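Local coordinates for putative protease (Parabacteroides distasonis ATCC 8503, PDB 3KD4), which is of unproven function but is probably an exported hydrolase, perhaps a protease, at residues R413-F417 with F479-Y484; F417-I423 with E473-F479; S225-S230 with D275-R281. One frame throughout, in Å; residues are numbered along the deposited sequence.

Contact 1: residues R413-F417 with F479-Y484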
loop_
_atom_site.group_PDB
_atom_site.type_symbol
_atom_site.label_atom_id
_atom_site.label_comp_id
_atom_site.label_asym_id
_atom_site.label_seq_id
_atom_site.Cartn_x
_atom_site.Cartn_y
_atom_site.Cartn_z
ATOM N N ARG A 413 4.110 18.470 13.824
ATOM C CA ARG A 413 3.852 17.096 13.494
ATOM C C ARG A 413 3.470 16.345 14.747
ATOM O O ARG A 413 4.106 16.502 15.790
ATOM C CB ARG A 413 5.113 16.516 12.873
ATOM C CG ARG A 413 5.004 15.082 12.475
ATOM C CD ARG A 413 4.890 14.898 11.018
ATOM N NE ARG A 413 4.398 13.545 10.731
ATOM C CZ ARG A 413 3.753 13.208 9.627
ATOM N NH1 ARG A 413 3.542 14.106 8.679
ATOM N NH2 ARG A 413 3.310 11.969 9.467
ATOM N N SER A 414 2.396 15.567 14.661
ATOM C CA SER A 414 1.943 14.785 15.790
ATOM C C SER A 414 2.227 13.302 15.627
ATOM O O SER A 414 2.380 12.607 16.613
ATOM C CB SER A 414 0.462 15.017 16.004
ATOM O OG SER A 414 -0.289 14.194 15.138
ATOM N N ASN A 415 2.296 12.808 14.392
ATOM C CA ASN A 415 2.509 11.375 14.151
ATOM C C ASN A 415 3.880 11.093 13.582
ATOM O O ASN A 415 4.573 12.008 13.144
ATOM C CB ASN A 415 1.440 10.850 13.206
ATOM C CG ASN A 415 0.068 10.915 13.824
ATOM O OD1 ASN A 415 -0.704 11.836 13.579
ATOM N ND2 ASN A 415 -0.205 9.979 14.695
ATOM N N LEU A 416 4.273 9.828 13.603
ATOM C CA LEU A 416 5.493 9.408 12.945
ATOM C C LEU A 416 5.485 9.843 11.524
ATOM O O LEU A 416 4.441 9.832 10.871
ATOM C CB LEU A 416 5.664 7.903 12.980
ATOM C CG LEU A 416 5.971 7.284 14.347
ATOM C CD1 LEU A 416 6.097 5.759 14.172
ATOM C CD2 LEU A 416 7.249 7.865 14.953
ATOM N N PHE A 417 6.679 10.210 11.067
ATOM C CA PHE A 417 6.944 10.643 9.717
ATOM C C PHE A 417 7.774 9.569 9.016
ATOM O O PHE A 417 8.788 9.147 9.559
ATOM C CB PHE A 417 7.727 11.949 9.810
ATOM C CG PHE A 417 8.049 12.551 8.501
ATOM C CD1 PHE A 417 7.042 12.956 7.661
ATOM C CD2 PHE A 417 9.357 12.727 8.106
ATOM C CE1 PHE A 417 7.338 13.527 6.427
ATOM C CE2 PHE A 417 9.657 13.323 6.855
ATOM C CZ PHE A 417 8.637 13.698 6.030
ATOM N N PHE A 479 10.670 8.851 11.668
ATOM C CA PHE A 479 11.012 9.957 12.536
ATOM C C PHE A 479 9.848 10.263 13.475
ATOM O O PHE A 479 8.687 10.360 13.053
ATOM C CB PHE A 479 11.344 11.204 11.700
ATOM C CG PHE A 479 12.463 11.010 10.749
ATOM C CD1 PHE A 479 12.233 10.446 9.487
ATOM C CD2 PHE A 479 13.760 11.354 11.110
ATOM C CE1 PHE A 479 13.277 10.236 8.609
ATOM C CE2 PHE A 479 14.838 11.147 10.231
ATOM C CZ PHE A 479 14.598 10.604 8.971
ATOM N N THR A 480 10.172 10.370 14.756
ATOM C CA THR A 480 9.233 10.813 15.752
ATOM C C THR A 480 9.071 12.318 15.585
ATOM O O THR A 480 9.893 12.969 14.919
ATOM C CB THR A 480 9.787 10.594 17.160
ATOM O OG1 THR A 480 11.008 11.327 17.265
ATOM C CG2 THR A 480 10.040 9.106 17.437
ATOM N N PRO A 481 8.020 12.885 16.198
ATOM C CA PRO A 481 7.837 14.332 16.165
ATOM C C PRO A 481 9.046 15.095 16.715
ATOM O O PRO A 481 9.365 16.151 16.193
ATOM C CB PRO A 481 6.584 14.547 16.994
ATOM C CG PRO A 481 5.813 13.245 16.837
ATOM C CD PRO A 481 6.868 12.191 16.800
ATOM N N ALA A 482 9.747 14.531 17.699
ATOM C CA ALA A 482 10.988 15.134 18.234
ATOM C C ALA A 482 12.110 15.191 17.196
ATOM O O ALA A 482 12.953 16.084 17.244
ATOM C CB ALA A 482 11.459 14.377 19.474
ATOM N N GLU A 483 12.108 14.260 16.247
ATOM C CA GLU A 483 13.147 14.163 15.234
ATOM C C GLU A 483 12.740 14.857 13.949
ATOM O O GLU A 483 13.560 15.038 13.069
ATOM C CB GLU A 483 13.420 12.690 14.898
ATOM C CG GLU A 483 14.217 11.917 15.933
ATOM C CD GLU A 483 14.147 10.396 15.762
ATOM O OE1 GLU A 483 13.188 9.856 15.163
ATOM O OE2 GLU A 483 15.072 9.727 16.268
ATOM N N TYR A 484 11.474 15.253 13.848
ATOM C CA TYR A 484 10.911 15.701 12.591
ATOM C C TYR A 484 11.517 17.012 12.100
ATOM O O TYR A 484 11.786 17.162 10.909
ATOM C CB TYR A 484 9.410 15.796 12.735
ATOM C CG TYR A 484 8.678 16.449 11.598
ATOM C CD1 TYR A 484 8.488 15.787 10.386
ATOM C CD2 TYR A 484 8.163 17.734 11.731
ATOM C CE1 TYR A 484 7.791 16.399 9.319
ATOM C CE2 TYR A 484 7.470 18.355 10.679
ATOM C CZ TYR A 484 7.259 17.682 9.491
ATOM O OH TYR A 484 6.564 18.293 8.460
HETATM O O HOH W 1 4.281 17.110 8.330
HETATM O O HOH W 2 7.026 18.114 15.889
HETATM O O HOH W 3 7.356 12.891 12.983
#
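The ring of Tyr-484 is wedged between an arginine stem and a phenylalanine. The aliphatic part of Arg-413 lies over one of its faces, with CB 3.7 Å from the centroid of the Tyr-484 ring in a CH-pi contact. CD of the same arginine rests over CE1 of Tyr-484. The edge of the tyrosine, led by CD1 and CE1, points at the face of Phe-417. This is a T-shaped pair, with planes at 78°. CG of Phe-417 stands anti to the backbone N (chi1 -178°), which lays the ring across the tyrosine edge. CD1 of Phe-417 also sits over one face of the Arg-413 guanidinium.

The head of Arg-413 is well tied. Its NE donates to the carbonyl O of Asn-415 at 2.9 Å, near the guanidinium plane. NH2 donates to the carbonyl of Leu-416, and NH1 reaches Ala-191 O. A water joins NH1 to the hydroxyl of Tyr-484, which also bonds to Asn-410 O.

Backbone bonds close the contact. Phe-417 N gives a straight bond of 2.8 Å to Phe-479 O, and Phe-479 N returns one to Phe-417 O. Pro-481 packs its CB 3.4 Å from Arg-413 O. Thr-480 and Glu-483 form a capping box: Thr-480 N donates to Glu-483 OE1 at 3.1 Å, and Glu-483 N gives a weak bond back to Thr-480 OG1.

The contact thus pins the loop before strand 417-418 to the first turn of helix 481-495. Val-487 and Ile-491 of that helix also touch Phe-417, and Phe-192 comes from a separate loop.

Contact 2: residues F417-I423 with E473-F479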
loop_
_atom_site.group_PDB
_atom_site.type_symbol
_atom_site.label_atom_id
_atom_site.label_comp_id
_atom_site.label_asym_id
_atom_site.label_seq_id
_atom_site.Cartn_x
_atom_site.Cartn_y
_atom_site.Cartn_z
ATOM N N PHE A 417 6.679 10.210 11.067
ATOM C CA PHE A 417 6.944 10.643 9.717
ATOM C C PHE A 417 7.774 9.569 9.016
ATOM O O PHE A 417 8.788 9.147 9.559
ATOM C CB PHE A 417 7.727 11.949 9.810
ATOM C CG PHE A 417 8.049 12.551 8.501
ATOM C CD1 PHE A 417 7.042 12.956 7.661
ATOM C CD2 PHE A 417 9.357 12.727 8.106
ATOM C CE1 PHE A 417 7.338 13.527 6.427
ATOM C CE2 PHE A 417 9.657 13.323 6.855
ATOM C CZ PHE A 417 8.637 13.698 6.030
ATOM N N GLU A 418 7.359 9.125 7.839
ATOM C CA GLU A 418 8.050 8.023 7.139
ATOM C C GLU A 418 8.374 8.367 5.724
ATOM O O GLU A 418 7.521 8.856 4.997
ATOM C CB GLU A 418 7.154 6.754 7.146
ATOM C CG GLU A 418 7.833 5.469 6.641
ATOM C CD GLU A 418 6.930 4.269 6.782
ATOM O OE1 GLU A 418 7.030 3.606 7.817
ATOM O OE2 GLU A 418 6.093 4.019 5.892
ATOM N N LEU A 419 9.607 8.085 5.315
ATOM C CA LEU A 419 10.046 8.308 3.951
ATOM C C LEU A 419 9.819 7.049 3.120
ATOM O O LEU A 419 9.868 5.942 3.653
ATOM C CB LEU A 419 11.533 8.623 3.943
ATOM C CG LEU A 419 12.037 9.759 4.832
ATOM C CD1 LEU A 419 13.530 9.898 4.557
ATOM C CD2 LEU A 419 11.296 11.064 4.520
ATOM N N PRO A 420 9.597 7.199 1.803
ATOM C CA PRO A 420 9.403 6.019 0.960
ATOM C C PRO A 420 10.633 5.100 0.944
ATOM O O PRO A 420 10.489 3.883 0.876
ATOM C CB PRO A 420 9.161 6.618 -0.432
ATOM C CG PRO A 420 8.838 8.028 -0.229
ATOM C CD PRO A 420 9.456 8.457 1.047
ATOM N N SER A 421 11.826 5.691 1.050
ATOM C CA SER A 421 13.090 4.936 1.058
ATOM C C SER A 421 14.191 5.797 1.629
ATOM O O SER A 421 14.034 7.007 1.759
ATOM C CB SER A 421 13.508 4.536 -0.356
ATOM O OG SER A 421 13.999 5.654 -1.103
ATOM N N LEU A 422 15.316 5.187 1.946
ATOM C CA LEU A 422 16.536 5.961 2.128
ATOM C C LEU A 422 16.945 6.428 0.731
ATOM O O LEU A 422 16.533 5.829 -0.285
ATOM C CB LEU A 422 17.645 5.151 2.763
ATOM C CG LEU A 422 17.282 4.536 4.114
ATOM C CD1 LEU A 422 18.519 3.781 4.662
ATOM C CD2 LEU A 422 16.795 5.578 5.088
ATOM N N ILE A 423 17.738 7.499 0.661
ATOM C CA ILE A 423 18.080 8.028 -0.630
ATOM C C ILE A 423 19.397 8.789 -0.567
ATOM O O ILE A 423 19.793 9.344 0.501
ATOM C CB ILE A 423 16.936 8.945 -1.162
ATOM C CG1 ILE A 423 17.068 9.143 -2.676
ATOM C CG2 ILE A 423 16.919 10.288 -0.370
ATOM C CD1 ILE A 423 15.752 9.158 -3.426
ATOM N N GLU A 473 21.604 13.277 1.269
ATOM C CA GLU A 473 21.487 11.904 1.728
ATOM C C GLU A 473 20.541 11.884 2.912
ATOM O O GLU A 473 20.607 12.760 3.785
ATOM C CB GLU A 473 22.835 11.306 2.107
ATOM C CG GLU A 473 23.521 12.048 3.228
ATOM C CD GLU A 473 24.874 11.448 3.611
ATOM O OE1 GLU A 473 25.639 11.031 2.700
ATOM O OE2 GLU A 473 25.167 11.421 4.831
ATOM N N LEU A 474 19.618 10.927 2.902
ATOM C CA LEU A 474 18.743 10.715 4.008
ATOM C C LEU A 474 18.957 9.262 4.447
ATOM O O LEU A 474 18.795 8.322 3.652
ATOM C CB LEU A 474 17.290 11.030 3.626
ATOM C CG LEU A 474 16.924 12.456 3.224
ATOM C CD1 LEU A 474 15.420 12.547 2.819
ATOM C CD2 LEU A 474 17.228 13.486 4.331
ATOM N N ASN A 475 19.354 9.090 5.709
ATOM C CA ASN A 475 19.846 7.802 6.215
ATOM C C ASN A 475 18.971 7.121 7.269
ATOM O O ASN A 475 19.385 6.173 7.870
ATOM C CB ASN A 475 21.235 7.987 6.789
ATOM C CG ASN A 475 22.199 8.611 5.795
ATOM O OD1 ASN A 475 22.283 8.182 4.632
ATOM N ND2 ASN A 475 22.952 9.631 6.251
ATOM N N LYS A 476 17.769 7.613 7.490
ATOM C CA LYS A 476 16.820 7.002 8.432
ATOM C C LYS A 476 15.455 7.115 7.751
ATOM O O LYS A 476 15.215 8.047 7.007
ATOM C CB LYS A 476 16.867 7.751 9.771
ATOM C CG LYS A 476 15.978 7.228 10.859
ATOM C CD LYS A 476 16.300 7.944 12.182
ATOM C CE LYS A 476 15.275 7.735 13.306
ATOM N NZ LYS A 476 14.732 6.337 13.409
ATOM N N GLN A 477 14.575 6.146 7.996
ATOM C CA GLN A 477 13.272 6.074 7.361
ATOM C C GLN A 477 12.118 6.653 8.172
ATOM O O GLN A 477 11.178 7.166 7.596
ATOM C CB GLN A 477 12.916 4.615 7.128
ATOM C CG GLN A 477 13.655 3.988 6.032
ATOM C CD GLN A 477 13.454 2.515 6.001
ATOM O OE1 GLN A 477 12.790 2.017 5.089
ATOM N NE2 GLN A 477 14.015 1.785 7.021
ATOM N N GLN A 478 12.149 6.483 9.486
ATOM C CA GLN A 478 11.054 6.923 10.333
ATOM C C GLN A 478 11.511 7.864 11.403
ATOM O O GLN A 478 12.557 7.664 12.020
ATOM C CB GLN A 478 10.373 5.756 11.024
ATOM C CG GLN A 478 9.750 4.752 10.072
ATOM C CD GLN A 478 9.035 3.637 10.832
ATOM O OE1 GLN A 478 9.553 3.144 11.824
ATOM N NE2 GLN A 478 7.867 3.234 10.363
ATOM N N PHE A 479 10.670 8.851 11.668
ATOM C CA PHE A 479 11.012 9.957 12.536
ATOM C C PHE A 479 9.848 10.263 13.475
ATOM O O PHE A 479 8.687 10.360 13.053
ATOM C CB PHE A 479 11.344 11.204 11.700
ATOM C CG PHE A 479 12.463 11.010 10.749
ATOM C CD1 PHE A 479 12.233 10.446 9.487
ATOM C CD2 PHE A 479 13.760 11.354 11.110
ATOM C CE1 PHE A 479 13.277 10.236 8.609
ATOM C CE2 PHE A 479 14.838 11.147 10.231
ATOM C CZ PHE A 479 14.598 10.604 8.971
#
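Leu-419 fills the middle of the contact, where the two strands part. Its CB and CG lie near Gln-477 O, and CG also meets CE1 at the edge of the Phe-479 ring at 4.0 Å. CD1 ends 3.7 Å from Leu-474 CD1 and also approaches Lys-476 O. The backbone N of Leu-419 donates to Gln-477 O at 2.9 Å. Leu-422 lies across Gln-477, with its CD2 3.3 Å from Lys-476 N.

Glu-418 and Gln-478 run side by side from a non-hydrogen-bonded pair. Their carboxylate and amide are nearly coplanar, 15° apart. Gln-478 NE2 donates to Glu-418 OE1 at 2.7 Å, while OE2 forms a salt bridge with Arg-349 and accepts from Lys-195 N. An alanine in place of Glu-418 would probably leave Arg-349 without this carboxylate mate and the Gln-478 amide freer to turn.

Further on, Ile-423 and Leu-474 form a hydrogen-bonded pair, with Leu-474 N 2.9 Å from Ile-423 O. Their side chains point the same way. The arrangement is an antiparallel pairing interrupted by loops: the ladder of 423-433 with 465-474 breaks, shifts register by one residue, and resumes as the short two-stranded ribbon of 417-418 with 478-479.

Contact 3: residues S225-S230 with D275-R281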
loop_
_atom_site.group_PDB
_atom_site.type_symbol
_atom_site.label_atom_id
_atom_site.label_comp_id
_atom_site.label_asym_id
_atom_site.label_seq_id
_atom_site.Cartn_x
_atom_site.Cartn_y
_atom_site.Cartn_z
ATOM N N SER A 225 -1.980 -25.749 -11.290
ATOM C CA SER A 225 -1.924 -25.827 -12.784
ATOM C C SER A 225 -0.556 -26.337 -13.268
ATOM O O SER A 225 0.447 -26.030 -12.673
ATOM C CB SER A 225 -2.242 -24.495 -13.467
ATOM O OG SER A 225 -1.445 -23.460 -12.950
ATOM N N GLN A 226 -0.536 -27.127 -14.340
ATOM C CA GLN A 226 0.722 -27.672 -14.893
ATOM C C GLN A 226 1.669 -26.586 -15.419
ATOM O O GLN A 226 2.894 -26.803 -15.390
ATOM C CB GLN A 226 0.437 -28.680 -16.029
ATOM N N GLY A 227 1.142 -25.449 -15.923
ATOM C CA GLY A 227 2.014 -24.381 -16.436
ATOM C C GLY A 227 2.974 -24.859 -17.530
ATOM O O GLY A 227 4.061 -24.326 -17.702
ATOM N N TYR A 228 2.554 -25.865 -18.279
ATOM C CA TYR A 228 3.415 -26.495 -19.289
ATOM C C TYR A 228 3.928 -25.500 -20.327
ATOM O O TYR A 228 5.119 -25.429 -20.579
ATOM C CB TYR A 228 2.694 -27.650 -20.006
ATOM C CG TYR A 228 3.545 -28.183 -21.151
ATOM C CD1 TYR A 228 4.619 -29.058 -20.906
ATOM C CD2 TYR A 228 3.336 -27.754 -22.460
ATOM C CE1 TYR A 228 5.423 -29.520 -21.933
ATOM C CE2 TYR A 228 4.157 -28.200 -23.498
ATOM C CZ TYR A 228 5.195 -29.086 -23.226
ATOM O OH TYR A 228 6.004 -29.561 -24.260
ATOM N N GLU A 229 3.020 -24.737 -20.916
ATOM C CA GLU A 229 3.399 -23.749 -21.898
ATOM C C GLU A 229 4.332 -22.673 -21.325
ATOM O O GLU A 229 5.304 -22.277 -21.974
ATOM C CB GLU A 229 2.176 -23.095 -22.525
ATOM C CG GLU A 229 2.535 -21.816 -23.376
ATOM C CD GLU A 229 1.353 -21.249 -24.210
ATOM O OE1 GLU A 229 0.362 -22.004 -24.408
ATOM O OE2 GLU A 229 1.423 -20.055 -24.651
ATOM N N SER A 230 4.024 -22.207 -20.121
ATOM C CA SER A 230 4.791 -21.162 -19.483
ATOM C C SER A 230 6.233 -21.635 -19.258
ATOM O O SER A 230 7.187 -20.902 -19.515
ATOM C CB SER A 230 4.112 -20.730 -18.187
ATOM O OG SER A 230 2.804 -20.167 -18.432
ATOM N N ASP A 275 -5.545 -20.739 -14.046
ATOM C CA ASP A 275 -4.552 -21.596 -14.608
ATOM C C ASP A 275 -3.412 -20.753 -15.200
ATOM O O ASP A 275 -3.670 -19.841 -15.970
ATOM C CB ASP A 275 -5.226 -22.399 -15.693
ATOM C CG ASP A 275 -4.281 -23.229 -16.424
ATOM O OD1 ASP A 275 -3.991 -24.313 -15.900
ATOM O OD2 ASP A 275 -3.821 -22.787 -17.492
ATOM N N ILE A 276 -2.161 -21.058 -14.852
ATOM C CA ILE A 276 -1.068 -20.138 -15.147
ATOM C C ILE A 276 -0.817 -19.922 -16.664
ATOM O O ILE A 276 -0.473 -18.814 -17.084
ATOM C CB ILE A 276 0.197 -20.532 -14.383
ATOM C CG1 ILE A 276 0.014 -20.174 -12.918
ATOM C CG2 ILE A 276 1.392 -19.683 -14.764
ATOM C CD1 ILE A 276 0.050 -18.641 -12.659
ATOM N N ASP A 277 -1.006 -20.967 -17.468
ATOM C CA ASP A 277 -0.935 -20.818 -18.934
ATOM C C ASP A 277 -2.030 -19.887 -19.479
ATOM O O ASP A 277 -1.832 -19.205 -20.460
ATOM C CB ASP A 277 -0.999 -22.179 -19.638
ATOM C CG ASP A 277 0.285 -22.977 -19.498
ATOM O OD1 ASP A 277 1.311 -22.484 -18.944
ATOM O OD2 ASP A 277 0.260 -24.147 -19.943
ATOM N N THR A 278 -3.187 -19.870 -18.840
ATOM C CA THR A 278 -4.278 -18.987 -19.222
ATOM C C THR A 278 -3.932 -17.536 -18.879
ATOM O O THR A 278 -4.245 -16.631 -19.637
ATOM C CB THR A 278 -5.542 -19.377 -18.463
ATOM O OG1 THR A 278 -5.880 -20.715 -18.819
ATOM C CG2 THR A 278 -6.706 -18.472 -18.782
ATOM N N VAL A 279 -3.298 -17.328 -17.717
ATOM C CA VAL A 279 -2.807 -16.003 -17.335
ATOM C C VAL A 279 -1.901 -15.504 -18.433
ATOM O O VAL A 279 -2.136 -14.441 -19.003
ATOM C CB VAL A 279 -2.027 -16.002 -15.980
ATOM C CG1 VAL A 279 -1.441 -14.617 -15.720
ATOM C CG2 VAL A 279 -2.935 -16.409 -14.847
ATOM N N LEU A 280 -0.891 -16.309 -18.727
ATOM C CA LEU A 280 0.106 -16.016 -19.763
ATOM C C LEU A 280 -0.603 -15.572 -21.063
ATOM O O LEU A 280 -0.406 -14.451 -21.511
ATOM C CB LEU A 280 1.024 -17.234 -19.963
ATOM C CG LEU A 280 2.139 -17.177 -21.037
ATOM C CD1 LEU A 280 3.243 -16.167 -20.674
ATOM C CD2 LEU A 280 2.734 -18.559 -21.277
ATOM N N ARG A 281 -1.504 -16.391 -21.594
ATOM C CA ARG A 281 -2.226 -16.023 -22.828
ATOM C C ARG A 281 -3.140 -14.795 -22.744
ATOM O O ARG A 281 -3.336 -14.124 -23.749
ATOM C CB ARG A 281 -3.020 -17.218 -23.363
ATOM C CG ARG A 281 -2.116 -18.309 -23.934
ATOM C CD ARG A 281 -2.911 -19.465 -24.543
ATOM N NE ARG A 281 -3.619 -20.241 -23.525
ATOM C CZ ARG A 281 -3.198 -21.387 -22.976
ATOM N NH1 ARG A 281 -2.046 -21.953 -23.320
ATOM N NH2 ARG A 281 -3.951 -21.981 -22.062
HETATM O O HOH W 4 -1.066 -24.196 -16.612
HETATM O O HOH W 5 -0.563 -26.529 -18.403
#
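Asp-277 sets its carboxylate over the start of helix 228-238, beside CB of Glu-229. OD2 accepts from Glu-229 N at 3.0 Å, on the syn side. OD1 takes two bonds from Ser-230: one from the backbone N, which comes from above the carboxylate plane, and one of 2.8 Å from OG on the anti side. CG of Asp-277 is anti to its carbonyl carbon (chi1 -73°), which swings the carboxylate to these amides. Three bonds from the protein therefore hold this group. A water also links OD2 to Tyr-228 N.

Gly-227 is the N-cap of this helix, and its phi is positive. Its N donates to a second water, 2.6 Å away, which in turn donates to Asp-275 OD1. Ser-225 OG accepts from Ile-276 N at 3.1 Å, in the first turn of helix 276-282. Asp-275 caps that helix itself through OD2, which accepts from Thr-278 N and OG1 from opposite faces of its plane.

Farther along, Leu-280 CD2 packs against Ser-230 OG at 3.3 Å. Glu-229 OE1 meets Arg-281 NH1 at 2.6 Å, at the guanidinium edge, in a salt bridge whose hydrogen bond is weak in angle.

The two helix starts serve each other: Asp-277 takes amides of helix 228-238, and Ser-225 takes one of helix 276-282. The negative charge of Asp-277 is likely to be favoured by the amides and the positive end of the helix dipole.

How the contacts relate
Contacts 1 and 2 are neighbours that share Phe-417 and Phe-479, with centres 12 Å apart. Contact 2 is nested within the chain loop closed by contact 1, and both belong to the DUF3858 region. Contact 3 stands apart, on the opposite side of the chain's centre, with nearest atoms about 36 Å from contact 1 and 28 Å from contact 2. All three are partly buried, but contact 2 has the most buried residues. Contact 1 joins a loop to a helix by aromatic packing, and contact 2 joins strands by backbone bonds and leucines. Contact 3 joins two helix starts, mainly through side-chain oxygens that accept from backbone amides, with waters and a salt bridge.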